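PDB 4B7O: iron-regulated outer membrane protein from Neisseria meningitidis, which probably carries iron, as an iron-siderophore complex, across the outer membrane as a TonB-dependent transporter. Local coordinates for residues 326-331 with 364-369; 380-385 with 445-450. All coordinates share one frame; numbering follows the deposited sequence.

How the interactions relate
Both interactions join neighbouring antiparallel strands of the transporter's beta-barrel, and their centres lie about 9 Å apart. Interaction 1 pairs strand 323-339 with 355-373, and interaction 2 pairs strand 376-391 with 441-455; strands 355-373 and 376-391 are themselves neighbours, so the four segments run consecutively round the wall. Interaction 1 is the more superficial, with two of its eleven touching residues buried, against four of ten in interaction 2. Its plug-side face is linked directly by amide and carboxylate groups, whereas interaction 2 has a tyrosine ring lying over a glycine. They meet where Asn367 OD1 and Tyr448 OH hydrogen-bond, 2.6 Å apart, and probably also through a backbone bond, Phe368 N to Tyr380 O.

Interaction 1 of 2, residues 326-331 with 364-369; sequences LDANAY and MNFNFD
Neighbouring antiparallel strands of the TonB-dependent receptor beta-barrel meet here, Leu326 lying opposite Phe368 and Asn329 opposite Asn365, with segment axes 4.5 Å apart at 177°. Asp327 and Asn367 form a hydrogen-bonded pair through both backbone amides, N to O 2.9 Å each way, and Asn365 N gives a further bond to Asn329 O.

One face carries Leu326, Ala328, Ala330, Met364, Phe366 and Phe368. Leu326 CG is anti to the backbone N (chi1 172°), which brings CD1 over a face of the Phe368 ring, 3.7 Å from its centroid, in a CH-pi contact. Further along the same face, Ala328 CB lies 3.7 Å from Phe366 CD2, oblique to that ring. Beyond the contact, Phe368 meets the ring of Tyr380 on the next strand.

The other face is polar. Asn329 and Asn365 lie side by side with nearly coplanar amides, and Asn365 ND2 meets an in-plane lone pair of Asn329 OD1 at 2.6 Å. Asn329 ND2 turns to Asn123 O of the plug. Asn367 ND2 reaches Asp327 OD1 at 2.7 Å, although carboxylate and amide planes stand 49° apart, and also bonds to Asp327 O at 3.2 Å from above its carbonyl plane. The backbone N of Asn367 approaches that oxygen from the opposite face, so Asp327 O has two donors.

With ND2 engaged by Asp327 and OD1 by Tyr448 OH, the Asn367 amide is held at both ends, which should set its rotation. Separately, the ND2 bond to Asp327 OD1 would be expected to stabilise the carboxylate's negative charge.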
loop_
_atom_site.group_PDB
_atom_site.type_symbol
_atom_site.label_atom_id
_atom_site.label_comp_id
_atom_site.label_asym_id
_atom_site.label_seq_id
_atom_site.Cartn_x
_atom_site.Cartn_y
_atom_site.Cartn_z
ATOM N N LEU A 326 -5.152 14.418 21.930
ATOM C CA LEU A 326 -6.037 13.358 21.477
ATOM C C LEU A 326 -6.138 13.539 19.982
ATOM O O LEU A 326 -6.344 14.660 19.480
ATOM C CB LEU A 326 -7.432 13.451 22.160
ATOM C CG LEU A 326 -8.604 12.530 21.703
ATOM C CD1 LEU A 326 -8.285 11.028 21.652
ATOM C CD2 LEU A 326 -9.880 12.754 22.519
ATOM N N ASP A 327 -5.923 12.463 19.254
ATOM C CA ASP A 327 -6.357 12.470 17.883
ATOM C C ASP A 327 -7.328 11.277 17.653
ATOM O O ASP A 327 -7.033 10.133 18.049
ATOM C CB ASP A 327 -5.167 12.553 16.919
ATOM C CG ASP A 327 -4.792 11.196 16.301
ATOM O OD1 ASP A 327 -4.931 10.143 16.974
ATOM O OD2 ASP A 327 -4.325 11.171 15.134
ATOM N N ALA A 328 -8.491 11.551 17.063
ATOM C CA ALA A 328 -9.432 10.468 16.733
ATOM C C ALA A 328 -9.841 10.564 15.310
ATOM O O ALA A 328 -9.952 11.636 14.753
ATOM C CB ALA A 328 -10.667 10.600 17.569
ATOM N N ASN A 329 -10.117 9.443 14.709
ATOM C CA ASN A 329 -10.833 9.521 13.472
ATOM C C ASN A 329 -11.985 8.520 13.354
ATOM O O ASN A 329 -12.049 7.511 14.113
ATOM C CB ASN A 329 -9.872 9.472 12.295
ATOM C CG ASN A 329 -9.339 8.097 12.030
ATOM O OD1 ASN A 329 -8.980 7.342 12.966
ATOM N ND2 ASN A 329 -9.284 7.731 10.722
ATOM N N ALA A 330 -12.907 8.814 12.435
ATOM C CA ALA A 330 -13.928 7.831 12.137
ATOM C C ALA A 330 -14.165 7.814 10.649
ATOM O O ALA A 330 -14.286 8.866 10.009
ATOM C CB ALA A 330 -15.223 8.209 12.841
ATOM N N TYR A 331 -14.277 6.629 10.085
ATOM C CA TYR A 331 -14.396 6.593 8.701
ATOM C C TYR A 331 -15.257 5.446 8.177
ATOM O O TYR A 331 -15.529 4.467 8.873
ATOM C CB TYR A 331 -12.971 6.500 8.123
ATOM C CG TYR A 331 -12.313 5.211 8.445
ATOM C CD1 TYR A 331 -12.479 4.124 7.648
ATOM C CD2 TYR A 331 -11.558 5.079 9.620
ATOM C CE1 TYR A 331 -11.880 2.920 7.983
ATOM C CE2 TYR A 331 -10.956 3.900 9.957
ATOM C CZ TYR A 331 -11.115 2.835 9.140
ATOM O OH TYR A 331 -10.498 1.673 9.473
ATOM N N MET A 364 -12.949 3.397 13.696
ATOM C CA MET A 364 -12.663 4.574 14.496
ATOM C C MET A 364 -11.410 4.365 15.288
ATOM O O MET A 364 -11.085 3.250 15.656
ATOM C CB MET A 364 -13.816 4.950 15.407
ATOM C CG MET A 364 -14.695 3.782 15.739
ATOM S SD MET A 364 -15.992 4.281 16.886
ATOM C CE MET A 364 -16.275 2.742 17.782
ATOM N N ASN A 365 -10.718 5.459 15.536
ATOM C CA ASN A 365 -9.491 5.429 16.315
ATOM C C ASN A 365 -9.494 6.524 17.312
ATOM O O ASN A 365 -9.775 7.681 16.971
ATOM C CB ASN A 365 -8.295 5.627 15.412
ATOM C CG ASN A 365 -8.190 4.528 14.397
ATOM O OD1 ASN A 365 -8.124 3.375 14.770
ATOM N ND2 ASN A 365 -8.248 4.881 13.102
ATOM N N PHE A 366 -9.203 6.164 18.552
ATOM C CA PHE A 366 -8.977 7.209 19.552
ATOM C C PHE A 366 -7.587 7.032 20.156
ATOM O O PHE A 366 -7.287 6.002 20.749
ATOM C CB PHE A 366 -10.019 7.152 20.645
ATOM C CG PHE A 366 -11.440 7.308 20.155
ATOM C CD1 PHE A 366 -12.149 6.206 19.643
ATOM C CD2 PHE A 366 -12.087 8.544 20.230
ATOM C CE1 PHE A 366 -13.460 6.330 19.190
ATOM C CE2 PHE A 366 -13.411 8.667 19.793
ATOM C CZ PHE A 366 -14.092 7.564 19.268
ATOM N N ASN A 367 -6.746 8.032 19.975
ATOM C CA ASN A 367 -5.399 7.991 20.512
ATOM C C ASN A 367 -5.203 9.127 21.509
ATOM O O ASN A 367 -5.295 10.293 21.134
ATOM C CB ASN A 367 -4.403 8.057 19.346
ATOM C CG ASN A 367 -4.745 7.035 18.232
ATOM O OD1 ASN A 367 -4.419 5.824 18.322
ATOM N ND2 ASN A 367 -5.444 7.512 17.184
ATOM N N PHE A 368 -4.968 8.772 22.780
ATOM C CA PHE A 368 -4.665 9.738 23.858
ATOM C C PHE A 368 -3.192 9.808 24.296
ATOM O O PHE A 368 -2.522 8.763 24.441
ATOM C CB PHE A 368 -5.425 9.354 25.116
ATOM C CG PHE A 368 -6.894 9.258 24.941
ATOM C CD1 PHE A 368 -7.706 10.389 25.132
ATOM C CD2 PHE A 368 -7.495 8.024 24.628
ATOM C CE1 PHE A 368 -9.092 10.290 25.011
ATOM C CE2 PHE A 368 -8.887 7.919 24.498
ATOM C CZ PHE A 368 -9.680 9.059 24.700
ATOM N N ASP A 369 -2.751 11.042 24.571
ATOM C CA ASP A 369 -1.479 11.364 25.239
ATOM C C ASP A 369 -1.621 12.147 26.550
ATOM O O ASP A 369 -2.072 13.308 26.551
ATOM C CB ASP A 369 -0.635 12.241 24.342
ATOM C CG ASP A 369 -0.276 11.572 23.051
ATOM O OD1 ASP A 369 -0.301 10.325 22.999
ATOM O OD2 ASP A 369 0.055 12.303 22.090
#

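Interaction 2 of 2, residues 380-385 with 445-450; sequences YGINYR and TGAYIE
Tyr380 to Tyr384 run antiparallel to Thr445 to Ile449, the segment axes 4.4 Å apart at 168°, with two hydrogen-bonded pairs, Gly381 with Tyr448 and Asn383 with Gly446. These are adjacent strands of the transporter's beta-barrel, although 59 residues, including helix 423-434, separate the segments in sequence. The Asn383 pair has the shorter bonds: Asn383 N to Gly446 O is 2.7 Å, and Gly446 N meets a lone pair of Asn383 O in the carbonyl plane, whereas Gly381 N to Tyr448 O is 3.2 Å.

Tyr380, Ile382, Tyr384, Thr445, Ala447 and Ile449 share one face. Its contacts across the strands are modest: Ile382 CD1 touches Ala447 CB at 3.7 Å, and Tyr380 and Ile449 approach through their CB atoms. The Tyr380 hydroxyl turns instead to the preceding strand, where it bonds to Ser370 OG.

On the opposite face the two glycines leave room for large neighbours. Tyr448 CG sits between its backbone N and carbonyl carbon (chi1 62°), which swings the ring across the Gly381 backbone; Gly381 N lies 3.3 Å above the ring plane, offset toward the rim. Asn383 crosses Tyr448 at about a right angle, its OD1 near the ring plane and 4.0 Å from CD2. That amide is used at both ends, ND2 giving to Asn365 OD1 on the adjacent strand 355-373, and OD1 receiving Arg465 NH2 from strand 458-472, across strand 441-455. Past Gly381 the Tyr448 hydroxyl finds its partner in Asn367, two strands away from its own, while Tyr448 CZ rests 3.3 Å from Gly381 N, directly against the glycine backbone.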
loop_
_atom_site.group_PDB
_atom_site.type_symbol
_atom_site.label_atom_id
_atom_site.label_comp_id
_atom_site.label_asym_id
_atom_site.label_seq_id
_atom_site.Cartn_x
_atom_site.Cartn_y
_atom_site.Cartn_z
ATOM N N TYR A 380 -2.211 6.023 25.074
ATOM C CA TYR A 380 -3.151 4.912 25.143
ATOM C C TYR A 380 -4.283 5.258 24.184
ATOM O O TYR A 380 -4.561 6.441 23.899
ATOM C CB TYR A 380 -3.643 4.705 26.601
ATOM C CG TYR A 380 -4.065 6.036 27.210
ATOM C CD1 TYR A 380 -3.116 6.954 27.581
ATOM C CD2 TYR A 380 -5.433 6.406 27.344
ATOM C CE1 TYR A 380 -3.451 8.186 28.117
ATOM C CE2 TYR A 380 -5.790 7.663 27.865
ATOM C CZ TYR A 380 -4.786 8.542 28.261
ATOM O OH TYR A 380 -5.053 9.804 28.743
ATOM N N GLY A 381 -4.924 4.225 23.677
ATOM C CA GLY A 381 -6.049 4.423 22.838
ATOM C C GLY A 381 -6.706 3.154 22.431
ATOM O O GLY A 381 -6.383 2.065 22.943
ATOM N N ILE A 382 -7.592 3.300 21.464
ATOM C CA ILE A 382 -8.570 2.247 21.079
ATOM C C ILE A 382 -8.700 2.198 19.566
ATOM O O ILE A 382 -8.769 3.231 18.928
ATOM C CB ILE A 382 -9.972 2.637 21.619
ATOM C CG1 ILE A 382 -9.965 2.642 23.135
ATOM C CG2 ILE A 382 -11.030 1.632 21.194
ATOM C CD1 ILE A 382 -9.875 1.217 23.661
ATOM N N ASN A 383 -8.740 0.991 19.014
ATOM C CA ASN A 383 -8.856 0.765 17.597
ATOM C C ASN A 383 -10.064 -0.113 17.366
ATOM O O ASN A 383 -10.155 -1.190 17.974
ATOM C CB ASN A 383 -7.642 -0.011 17.101
ATOM C CG ASN A 383 -6.326 0.678 17.408
ATOM O OD1 ASN A 383 -5.445 0.058 18.009
ATOM N ND2 ASN A 383 -6.184 1.959 17.000
ATOM N N TYR A 384 -10.982 0.353 16.508
ATOM C CA TYR A 384 -12.096 -0.477 16.041
ATOM C C TYR A 384 -12.171 -0.581 14.514
ATOM O O TYR A 384 -12.247 0.423 13.808
ATOM C CB TYR A 384 -13.419 0.143 16.543
ATOM C CG TYR A 384 -14.631 -0.626 16.090
ATOM C CD1 TYR A 384 -14.970 -1.822 16.720
ATOM C CD2 TYR A 384 -15.411 -0.195 14.995
ATOM C CE1 TYR A 384 -16.052 -2.563 16.319
ATOM C CE2 TYR A 384 -16.523 -0.921 14.584
ATOM C CZ TYR A 384 -16.823 -2.109 15.268
ATOM O OH TYR A 384 -17.870 -2.902 14.934
ATOM N N ARG A 385 -12.222 -1.768 13.970
ATOM C CA ARG A 385 -12.465 -1.842 12.531
ATOM C C ARG A 385 -13.510 -2.873 12.218
ATOM O O ARG A 385 -13.354 -3.987 12.651
ATOM C CB ARG A 385 -11.202 -2.250 11.773
ATOM C CG ARG A 385 -11.371 -2.014 10.294
ATOM C CD ARG A 385 -10.121 -2.250 9.499
ATOM N NE ARG A 385 -9.614 -3.565 9.726
ATOM C CZ ARG A 385 -8.368 -3.938 9.473
ATOM N NH1 ARG A 385 -7.476 -3.082 8.953
ATOM N NH2 ARG A 385 -8.054 -5.178 9.730
ATOM N N THR A 445 -10.555 -5.258 17.099
ATOM C CA THR A 445 -10.579 -4.391 18.287
ATOM C C THR A 445 -9.191 -4.359 19.006
ATOM O O THR A 445 -8.581 -5.399 19.292
ATOM C CB THR A 445 -11.680 -4.849 19.280
ATOM O OG1 THR A 445 -12.656 -5.633 18.577
ATOM C CG2 THR A 445 -12.361 -3.653 19.878
ATOM N N GLY A 446 -8.736 -3.157 19.311
ATOM C CA GLY A 446 -7.427 -2.940 19.902
ATOM C C GLY A 446 -7.442 -1.887 21.012
ATOM O O GLY A 446 -8.032 -0.784 20.878
ATOM N N ALA A 447 -6.837 -2.211 22.143
ATOM C CA ALA A 447 -6.435 -1.128 23.041
ATOM C C ALA A 447 -4.936 -1.274 23.279
ATOM O O ALA A 447 -4.379 -2.377 23.205
ATOM C CB ALA A 447 -7.192 -1.215 24.327
ATOM N N TYR A 448 -4.275 -0.167 23.540
ATOM C CA TYR A 448 -2.847 -0.222 23.674
ATOM C C TYR A 448 -2.516 0.805 24.671
ATOM O O TYR A 448 -3.260 1.781 24.843
ATOM C CB TYR A 448 -2.138 0.173 22.356
ATOM C CG TYR A 448 -2.416 1.594 21.893
ATOM C CD1 TYR A 448 -1.675 2.655 22.359
ATOM C CD2 TYR A 448 -3.430 1.859 20.997
ATOM C CE1 TYR A 448 -1.928 3.944 21.935
ATOM C CE2 TYR A 448 -3.705 3.148 20.588
ATOM C CZ TYR A 448 -2.951 4.170 21.053
ATOM O OH TYR A 448 -3.230 5.430 20.641
ATOM N N ILE A 449 -1.357 0.625 25.285
ATOM C CA ILE A 449 -0.795 1.655 26.163
ATOM C C ILE A 449 0.713 1.661 25.910
ATOM O O ILE A 449 1.330 0.600 25.769
ATOM C CB ILE A 449 -1.153 1.367 27.658
ATOM C CG1 ILE A 449 -0.257 2.191 28.560
ATOM C CG2 ILE A 449 -0.961 -0.110 28.007
ATOM C CD1 ILE A 449 -0.738 2.268 29.975
ATOM N N GLU A 450 1.308 2.834 25.822
ATOM C CA GLU A 450 2.691 2.944 25.422
ATOM C C GLU A 450 3.335 4.058 26.193
ATOM O O GLU A 450 2.771 5.159 26.305
ATOM C CB GLU A 450 2.786 3.265 23.934
ATOM C CG GLU A 450 4.176 3.129 23.344
ATOM C CD GLU A 450 4.193 3.357 21.828
ATOM O OE1 GLU A 450 3.998 4.535 21.416
ATOM O OE2 GLU A 450 4.404 2.365 21.060
#